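PDB 3OTT: Two-component system sensor histidine kinase from Bacteroides thetaiotaomicron, which probably senses saccharides through this extracellular beta-propeller region and passes the signal on as a histidine kinase that phosphorylates itself and regulates transcription. Local coordinates for residues Ile409-Tyr423 against Trp433-Asp445. Residues are numbered along the deposited sequence; the frame is centred on the assembly and turned at random.
Sequences IVDNTGTYNTNWTYY and WISTCLGGIFVVD
The Phe442 ring takes Asp411 N in its plane at the edge, 3.6 Å from CE2, and the Tyr416 carbonyl carbon at the edge near CZ; Asn417 O comes within 3.4 Å of CE1. On one face of the Tyr416 ring Thr415 CG2 lies 3.9 Å above the plane, offset toward the rim. Cys437 SG, set anti to its backbone N (chi1 170°), approaches the Trp420 indole edge-on, 3.7 Å from CE3, while Leu438 CD1 touches CZ3, the two side chains running side by side. Arg131 of the second subunit packs against Trp420 and Cys437. Cys437 CB sits 3.5 Å from Tyr422 CE1. The hairpin of strands 421-426 and 431-436 closes through a classic beta bulge, Tyr422 and Tyr423 both facing Ser435: Tyr422 N donates to Ser435 O (2.8 Å, 171° at the hydrogen), Ser435 N to Tyr423 O, and Cys437 N to Trp420 O. Thr421 gives its hydroxyl to Thr418 O (2.7 Å) and lays CG2 on Ile434 CG2, 3.6 Å off. A valine here would probably leave Thr418 O without this donor and the loop less firmly tied to the strand. Backbone thus carries the polar pairing across this propeller-blade hairpin; side chains add mostly apolar packing, at the cost of a buried, partnerless Thr436 OG1.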
ATOM      1  N   ILE B 409      26.344  16.736 -20.540  1.00 18.78           N
ATOM      2  CA  ILE B 409      26.993  16.838 -21.843  1.00 19.97           C
ATOM      3  C   ILE B 409      26.529  18.079 -22.597  1.00 20.63           C
ATOM      4  O   ILE B 409      25.326  18.318 -22.707  1.00 21.14           O
ATOM      5  CB  ILE B 409      26.632  15.583 -22.674  1.00 18.62           C
ATOM      6  CG1 ILE B 409      27.240  14.323 -22.024  1.00 17.74           C
ATOM      7  CG2 ILE B 409      26.986  15.755 -24.147  1.00 16.84           C
ATOM      8  CD1 ILE B 409      26.587  13.033 -22.518  1.00 12.08           C
ATOM      9  N   VAL B 410      27.468  18.869 -23.107  1.00 22.14           N
ATOM     10  CA  VAL B 410      27.146  20.049 -23.904  1.00 23.17           C
ATOM     11  C   VAL B 410      27.865  20.007 -25.246  1.00 23.11           C
ATOM     12  O   VAL B 410      28.848  19.298 -25.375  1.00 24.14           O
ATOM     13  CB  VAL B 410      27.509  21.367 -23.188  1.00 24.61           C
ATOM     14  CG1 VAL B 410      26.752  21.489 -21.855  1.00 25.13           C
ATOM     15  CG2 VAL B 410      28.983  21.470 -22.963  1.00 25.80           C
ATOM     16  N   ASP B 411      27.382  20.752 -26.248  1.00 21.75           N
ATOM     17  CA  ASP B 411      28.140  20.870 -27.498  1.00 21.97           C
ATOM     18  C   ASP B 411      29.387  21.745 -27.294  1.00 21.96           C
ATOM     19  O   ASP B 411      29.532  22.418 -26.265  1.00 22.30           O
ATOM     20  CB  ASP B 411      27.228  21.421 -28.615  1.00 21.16           C
ATOM     21  CG  ASP B 411      27.030  22.918 -28.503  1.00 23.45           C
ATOM     22  OD1 ASP B 411      26.595  23.396 -27.434  1.00 25.33           O
ATOM     23  OD2 ASP B 411      27.389  23.636 -29.454  1.00 26.23           O
ATOM     24  N   ASN B 412      30.276  21.775 -28.273  1.00 23.17           N
ATOM     25  CA  ASN B 412      31.521  22.594 -28.169  1.00 24.47           C
ATOM     26  C   ASN B 412      31.311  24.119 -27.986  1.00 25.05           C
ATOM     27  O   ASN B 412      32.161  24.775 -27.384  1.00 25.61           O
ATOM     28  CB  ASN B 412      32.455  22.354 -29.382  1.00 26.11           C
ATOM     29  CG  ASN B 412      31.826  22.767 -30.695  1.00 28.61           C
ATOM     30  OD1 ASN B 412      30.903  22.129 -31.165  1.00 35.26           O
ATOM     31  ND2 ASN B 412      32.300  23.871 -31.275  1.00 34.65           N
ATOM     32  N   THR B 413      30.202  24.672 -28.497  1.00 23.91           N
ATOM     33  CA  THR B 413      29.934  26.128 -28.354  1.00 24.86           C
ATOM     34  C   THR B 413      29.370  26.403 -26.938  1.00 24.93           C
ATOM     35  O   THR B 413      29.308  27.530 -26.485  1.00 24.45           O
ATOM     36  CB  THR B 413      28.883  26.691 -29.403  1.00 24.47           C
ATOM     37  OG1 THR B 413      27.599  26.087 -29.168  1.00 22.71           O
ATOM     38  CG2 THR B 413      29.294  26.474 -30.878  1.00 23.30           C
ATOM     39  N   GLY B 414      28.937  25.346 -26.262  1.00 24.75           N
ATOM     40  CA  GLY B 414      28.366  25.471 -24.940  1.00 26.29           C
ATOM     41  C   GLY B 414      26.913  25.890 -24.915  1.00 27.10           C
ATOM     42  O   GLY B 414      26.457  26.336 -23.892  1.00 28.65           O
ATOM     43  N   THR B 415      26.198  25.759 -26.035  1.00 27.23           N
ATOM     44  CA  THR B 415      24.835  26.302 -26.203  1.00 27.21           C
ATOM     45  C   THR B 415      23.752  25.243 -25.957  1.00 25.66           C
ATOM     46  O   THR B 415      22.720  25.501 -25.371  1.00 24.88           O
ATOM     47  CB  THR B 415      24.682  26.828 -27.633  1.00 27.40           C
ATOM     48  OG1 THR B 415      25.721  27.769 -27.883  1.00 30.75           O
ATOM     49  CG2 THR B 415      23.344  27.527 -27.823  1.00 29.51           C
ATOM     50  N   TYR B 416      23.998  24.032 -26.431  1.00 24.45           N
ATOM     51  CA  TYR B 416      23.037  22.983 -26.353  1.00 23.21           C
ATOM     52  C   TYR B 416      23.544  21.962 -25.359  1.00 22.87           C
ATOM     53  O   TYR B 416      24.751  21.809 -25.145  1.00 22.76           O
ATOM     54  CB  TYR B 416      22.861  22.342 -27.725  1.00 23.99           C
ATOM     55  CG  TYR B 416      22.567  23.337 -28.829  1.00 27.52           C
ATOM     56  CD1 TYR B 416      23.426  23.447 -29.912  1.00 30.38           C
ATOM     57  CD2 TYR B 416      21.396  24.144 -28.797  1.00 28.99           C
ATOM     58  CE1 TYR B 416      23.170  24.346 -30.927  1.00 36.33           C
ATOM     59  CE2 TYR B 416      21.121  25.052 -29.801  1.00 32.16           C
ATOM     60  CZ  TYR B 416      22.013  25.152 -30.877  1.00 37.40           C
ATOM     61  OH  TYR B 416      21.788  26.049 -31.922  1.00 42.55           O
ATOM     62  N   ASN B 417      22.622  21.253 -24.739  1.00 20.72           N
ATOM     63  CA  ASN B 417      23.019  20.305 -23.759  1.00 19.33           C
ATOM     64  C   ASN B 417      22.065  19.123 -23.829  1.00 17.90           C
ATOM     65  O   ASN B 417      21.118  19.107 -24.652  1.00 15.41           O
ATOM     66  CB  ASN B 417      23.043  20.951 -22.367  1.00 18.84           C
ATOM     67  CG  ASN B 417      21.652  21.388 -21.910  1.00 23.03           C
ATOM     68  OD1 ASN B 417      20.689  20.608 -21.982  1.00 24.05           O
ATOM     69  ND2 ASN B 417      21.537  22.638 -21.453  1.00 24.08           N
ATOM     70  N   THR B 418      22.269  18.202 -22.891  1.00 17.02           N
ATOM     71  CA  THR B 418      21.649  16.900 -22.898  1.00 16.53           C
ATOM     72  C   THR B 418      20.589  16.707 -21.779  1.00 16.81           C
ATOM     73  O   THR B 418      20.138  15.601 -21.515  1.00 16.13           O
ATOM     74  CB  THR B 418      22.831  15.903 -22.836  1.00 17.72           C
ATOM     75  OG1 THR B 418      22.495  14.699 -23.470  1.00 26.33           O
ATOM     76  CG2 THR B 418      23.254  15.636 -21.455  1.00 10.92           C
ATOM     77  N   ASN B 419      20.170  17.792 -21.130  1.00 17.94           N
ATOM     78  CA  ASN B 419      19.174  17.744 -20.033  1.00 19.42           C
ATOM     79  C   ASN B 419      17.928  16.930 -20.328  1.00 18.05           C
ATOM     80  O   ASN B 419      17.502  16.128 -19.505  1.00 16.43           O
ATOM     81  CB  ASN B 419      18.706  19.162 -19.663  1.00 20.44           C
ATOM     82  CG  ASN B 419      19.741  19.923 -18.864  1.00 30.14           C
ATOM     83  OD1 ASN B 419      20.750  19.350 -18.381  1.00 32.80           O
ATOM     84  ND2 ASN B 419      19.511  21.245 -18.716  1.00 36.45           N
ATOM     85  N   TRP B 420      17.349  17.164 -21.512  1.00 18.09           N
ATOM     86  CA  TRP B 420      16.186  16.424 -21.971  1.00 18.63           C
ATOM     87  C   TRP B 420      16.559  15.385 -23.018  1.00 16.88           C
ATOM     88  O   TRP B 420      16.515  15.663 -24.189  1.00 17.95           O
ATOM     89  CB  TRP B 420      15.123  17.402 -22.518  1.00 18.78           C
ATOM     90  CG  TRP B 420      14.601  18.368 -21.455  1.00 25.06           C
ATOM     91  CD1 TRP B 420      14.762  18.264 -20.081  1.00 25.10           C
ATOM     92  CD2 TRP B 420      13.821  19.553 -21.677  1.00 29.00           C
ATOM     93  NE1 TRP B 420      14.119  19.301 -19.461  1.00 29.64           N
ATOM     94  CE2 TRP B 420      13.523  20.101 -20.405  1.00 31.41           C
ATOM     95  CE3 TRP B 420      13.316  20.191 -22.829  1.00 32.28           C
ATOM     96  CZ2 TRP B 420      12.760  21.284 -20.246  1.00 34.57           C
ATOM     97  CZ3 TRP B 420      12.545  21.369 -22.677  1.00 35.48           C
ATOM     98  CH2 TRP B 420      12.280  21.901 -21.384  1.00 36.40           C
ATOM     99  N   THR B 421      16.892  14.185 -22.585  1.00 16.77           N
ATOM    100  CA  THR B 421      17.314  13.087 -23.456  1.00 15.62           C
ATOM    101  C   THR B 421      16.205  12.109 -23.776  1.00 15.97           C
ATOM    102  O   THR B 421      15.536  11.642 -22.855  1.00 17.29           O
ATOM    103  CB  THR B 421      18.540  12.333 -22.821  1.00 15.42           C
ATOM    104  OG1 THR B 421      19.647  13.253 -22.830  1.00 17.59           O
ATOM    105  CG2 THR B 421      18.955  11.113 -23.731  1.00 15.42           C
ATOM    106  N   TYR B 422      15.999  11.805 -25.072  1.00 14.95           N
ATOM    107  CA  TYR B 422      14.867  10.968 -25.518  1.00 14.94           C
ATOM    108  C   TYR B 422      15.287   9.591 -25.933  1.00 15.52           C
ATOM    109  O   TYR B 422      14.467   8.692 -25.808  1.00 16.24           O
ATOM    110  CB  TYR B 422      14.050  11.583 -26.704  1.00 14.80           C
ATOM    111  CG  TYR B 422      13.073  12.626 -26.187  1.00 16.98           C
ATOM    112  CD1 TYR B 422      13.541  13.755 -25.491  1.00 17.88           C
ATOM    113  CD2 TYR B 422      11.683  12.451 -26.317  1.00 19.33           C
ATOM    114  CE1 TYR B 422      12.648  14.719 -24.961  1.00 22.85           C
ATOM    115  CE2 TYR B 422      10.778  13.425 -25.776  1.00 19.40           C
ATOM    116  CZ  TYR B 422      11.279  14.540 -25.111  1.00 20.79           C
ATOM    117  OH  TYR B 422      10.432  15.491 -24.597  1.00 26.04           O
ATOM    118  N   TYR B 423      16.525   9.429 -26.428  1.00 14.23           N
ATOM    119  CA  TYR B 423      16.950   8.154 -26.995  1.00 15.83           C
ATOM    120  C   TYR B 423      18.467   8.094 -27.027  1.00 16.79           C
ATOM    121  O   TYR B 423      19.171   9.129 -27.168  1.00 16.73           O
ATOM    122  CB  TYR B 423      16.392   7.985 -28.430  1.00 15.92           C
ATOM    123  CG  TYR B 423      15.837   6.631 -28.791  1.00 15.64           C
ATOM    124  CD1 TYR B 423      14.639   6.168 -28.216  1.00 21.40           C
ATOM    125  CD2 TYR B 423      16.482   5.814 -29.714  1.00 19.91           C
ATOM    126  CE1 TYR B 423      14.099   4.918 -28.542  1.00 20.00           C
ATOM    127  CE2 TYR B 423      15.954   4.555 -30.033  1.00 21.92           C
ATOM    128  CZ  TYR B 423      14.756   4.138 -29.449  1.00 22.35           C
ATOM    129  OH  TYR B 423      14.243   2.895 -29.751  1.00 26.82           O
ATOM    130  N   TRP B 433      25.300   7.699 -29.268  1.00 18.09           N
ATOM    131  CA  TRP B 433      24.487   8.656 -30.068  1.00 17.61           C
ATOM    132  C   TRP B 433      23.306   9.010 -29.157  1.00 17.24           C
ATOM    133  O   TRP B 433      22.623   8.101 -28.654  1.00 15.90           O
ATOM    134  CB  TRP B 433      24.007   7.974 -31.362  1.00 17.03           C
ATOM    135  CG  TRP B 433      25.097   7.909 -32.422  1.00 17.71           C
ATOM    136  CD1 TRP B 433      26.253   7.139 -32.404  1.00 18.98           C
ATOM    137  CD2 TRP B 433      25.135   8.648 -33.652  1.00 14.93           C
ATOM    138  NE1 TRP B 433      26.977   7.348 -33.550  1.00 15.34           N
ATOM    139  CE2 TRP B 433      26.326   8.285 -34.320  1.00 15.99           C
ATOM    140  CE3 TRP B 433      24.256   9.560 -34.261  1.00 14.57           C
ATOM    141  CZ2 TRP B 433      26.686   8.835 -35.565  1.00 17.52           C
ATOM    142  CZ3 TRP B 433      24.606  10.112 -35.514  1.00 15.96           C
ATOM    143  CH2 TRP B 433      25.815   9.752 -36.141  1.00 15.68           C
ATOM    144  N   ILE B 434      23.107  10.304 -28.902  1.00 17.11           N
ATOM    145  CA  ILE B 434      22.127  10.759 -27.914  1.00 16.42           C
ATOM    146  C   ILE B 434      21.178  11.760 -28.548  1.00 16.55           C
ATOM    147  O   ILE B 434      21.610  12.778 -29.064  1.00 16.36           O
ATOM    148  CB  ILE B 434      22.834  11.401 -26.710  1.00 17.29           C
ATOM    149  CG1 ILE B 434      23.784  10.396 -26.068  1.00 12.84           C
ATOM    150  CG2 ILE B 434      21.829  11.943 -25.677  1.00 14.56           C
ATOM    151  CD1 ILE B 434      24.956  11.067 -25.351  1.00  9.58           C
ATOM    152  N   SER B 435      19.896  11.431 -28.563  1.00 15.93           N
ATOM    153  CA  SER B 435      18.952  12.347 -29.128  1.00 17.09           C
ATOM    154  C   SER B 435      18.306  13.144 -27.999  1.00 17.14           C
ATOM    155  O   SER B 435      17.976  12.593 -26.954  1.00 16.19           O
ATOM    156  CB  SER B 435      17.900  11.626 -29.993  1.00 16.69           C
ATOM    157  OG  SER B 435      16.861  11.049 -29.215  1.00 19.55           O
ATOM    158  N   THR B 436      18.082  14.420 -28.263  1.00 17.62           N
ATOM    159  CA  THR B 436      17.596  15.357 -27.284  1.00 20.25           C
ATOM    160  C   THR B 436      16.319  16.149 -27.763  1.00 19.33           C
ATOM    161  O   THR B 436      16.024  16.236 -28.940  1.00 17.21           O
ATOM    162  CB  THR B 436      18.789  16.305 -27.050  1.00 21.68           C
ATOM    163  OG1 THR B 436      19.765  15.604 -26.246  1.00 25.47           O
ATOM    164  CG2 THR B 436      18.420  17.472 -26.338  1.00 29.18           C
ATOM    165  N   CYS B 437      15.596  16.761 -26.837  1.00 18.85           N
ATOM    166  CA  CYS B 437      14.700  17.830 -27.185  1.00 22.04           C
ATOM    167  C   CYS B 437      15.541  19.119 -27.035  1.00 22.38           C
ATOM    168  O   CYS B 437      16.292  19.272 -26.047  1.00 24.75           O
ATOM    169  CB  CYS B 437      13.497  17.822 -26.224  1.00 23.50           C
ATOM    170  SG  CYS B 437      12.370  19.266 -26.286  1.00 28.54           S
ATOM    171  N   LEU B 438      15.498  19.999 -28.019  1.00 21.45           N
ATOM    172  CA  LEU B 438      16.201  21.309 -27.971  1.00 22.97           C
ATOM    173  C   LEU B 438      17.701  21.323 -28.286  1.00 22.57           C
ATOM    174  O   LEU B 438      18.211  22.347 -28.740  1.00 22.00           O
ATOM    175  CB  LEU B 438      15.977  22.093 -26.663  1.00 24.44           C
ATOM    176  CG  LEU B 438      14.611  22.717 -26.314  1.00 28.59           C
ATOM    177  CD1 LEU B 438      14.802  23.348 -24.896  1.00 33.57           C
ATOM    178  CD2 LEU B 438      14.138  23.779 -27.305  1.00 29.71           C
ATOM    179  N   GLY B 439      18.410  20.211 -28.083  1.00 20.45           N
ATOM    180  CA  GLY B 439      19.831  20.200 -28.434  1.00 18.73           C
ATOM    181  C   GLY B 439      20.214  19.354 -29.638  1.00 18.80           C
ATOM    182  O   GLY B 439      21.379  19.053 -29.848  1.00 19.57           O
ATOM    183  N   GLY B 440      19.261  18.941 -30.448  1.00 17.18           N
ATOM    184  CA  GLY B 440      19.629  18.048 -31.543  1.00 16.51           C
ATOM    185  C   GLY B 440      20.183  16.692 -31.111  1.00 16.66           C
ATOM    186  O   GLY B 440      19.717  16.110 -30.134  1.00 15.24           O
ATOM    187  N   ILE B 441      21.145  16.166 -31.887  1.00 16.06           N
ATOM    188  CA  ILE B 441      21.806  14.891 -31.571  1.00 15.00           C
ATOM    189  C   ILE B 441      23.297  15.087 -31.178  1.00 15.56           C
ATOM    190  O   ILE B 441      24.050  15.857 -31.784  1.00 14.98           O
ATOM    191  CB  ILE B 441      21.732  13.909 -32.784  1.00 16.27           C
ATOM    192  CG1 ILE B 441      20.264  13.576 -33.147  1.00 13.41           C
ATOM    193  CG2 ILE B 441      22.545  12.623 -32.518  1.00 16.31           C
ATOM    194  CD1 ILE B 441      20.107  13.160 -34.671  1.00 12.41           C
ATOM    195  N   PHE B 442      23.712  14.393 -30.145  1.00 14.69           N
ATOM    196  CA  PHE B 442      25.109  14.439 -29.700  1.00 14.90           C
ATOM    197  C   PHE B 442      25.737  13.069 -29.963  1.00 15.21           C
ATOM    198  O   PHE B 442      25.090  12.008 -29.735  1.00 14.94           O
ATOM    199  CB  PHE B 442      25.183  14.710 -28.182  1.00 13.26           C
ATOM    200  CG  PHE B 442      24.595  16.032 -27.779  1.00 16.45           C
ATOM    201  CD1 PHE B 442      23.212  16.203 -27.600  1.00 12.90           C
ATOM    202  CD2 PHE B 442      25.425  17.118 -27.556  1.00 18.82           C
ATOM    203  CE1 PHE B 442      22.673  17.486 -27.210  1.00 12.58           C
ATOM    204  CE2 PHE B 442      24.887  18.396 -27.207  1.00 19.73           C
ATOM    205  CZ  PHE B 442      23.527  18.557 -27.024  1.00 14.69           C
ATOM    206  N   VAL B 443      26.983  13.090 -30.435  1.00 15.97           N
ATOM    207  CA  VAL B 443      27.762  11.888 -30.641  1.00 16.87           C
ATOM    208  C   VAL B 443      28.986  12.008 -29.753  1.00 19.12           C
ATOM    209  O   VAL B 443      29.757  12.966 -29.918  1.00 20.53           O
ATOM    210  CB  VAL B 443      28.178  11.735 -32.082  1.00 17.82           C
ATOM    211  CG1 VAL B 443      28.986  10.462 -32.246  1.00 15.71           C
ATOM    212  CG2 VAL B 443      26.931  11.767 -33.031  1.00 12.53           C
ATOM    213  N   VAL B 444      29.109  11.096 -28.780  1.00 18.74           N
ATOM    214  CA  VAL B 444      30.089  11.185 -27.701  1.00 20.35           C
ATOM    215  C   VAL B 444      30.957   9.920 -27.611  1.00 20.61           C
ATOM    216  O   VAL B 444      30.468   8.778 -27.753  1.00 19.70           O
ATOM    217  CB  VAL B 444      29.359  11.342 -26.348  1.00 21.39           C
ATOM    218  CG1 VAL B 444      30.269  11.035 -25.156  1.00 23.23           C
ATOM    219  CG2 VAL B 444      28.739  12.772 -26.185  1.00 21.53           C
ATOM    220  N   ASP B 445      32.239  10.109 -27.380  1.00 21.18           N
ATOM    221  CA  ASP B 445      33.124   8.988 -27.184  1.00 23.24           C
ATOM    222  C   ASP B 445      32.803   8.267 -25.850  1.00 21.82           C
ATOM    223  O   ASP B 445      32.996   8.823 -24.779  1.00 22.11           O
ATOM    224  CB  ASP B 445      34.578   9.439 -27.254  1.00 24.77           C
ATOM    225  CG  ASP B 445      35.573   8.240 -27.159  1.00 30.05           C
ATOM    226  OD1 ASP B 445      35.564   7.511 -26.136  1.00 33.21           O
ATOM    227  OD2 ASP B 445      36.362   8.038 -28.103  1.00 34.76           O
TER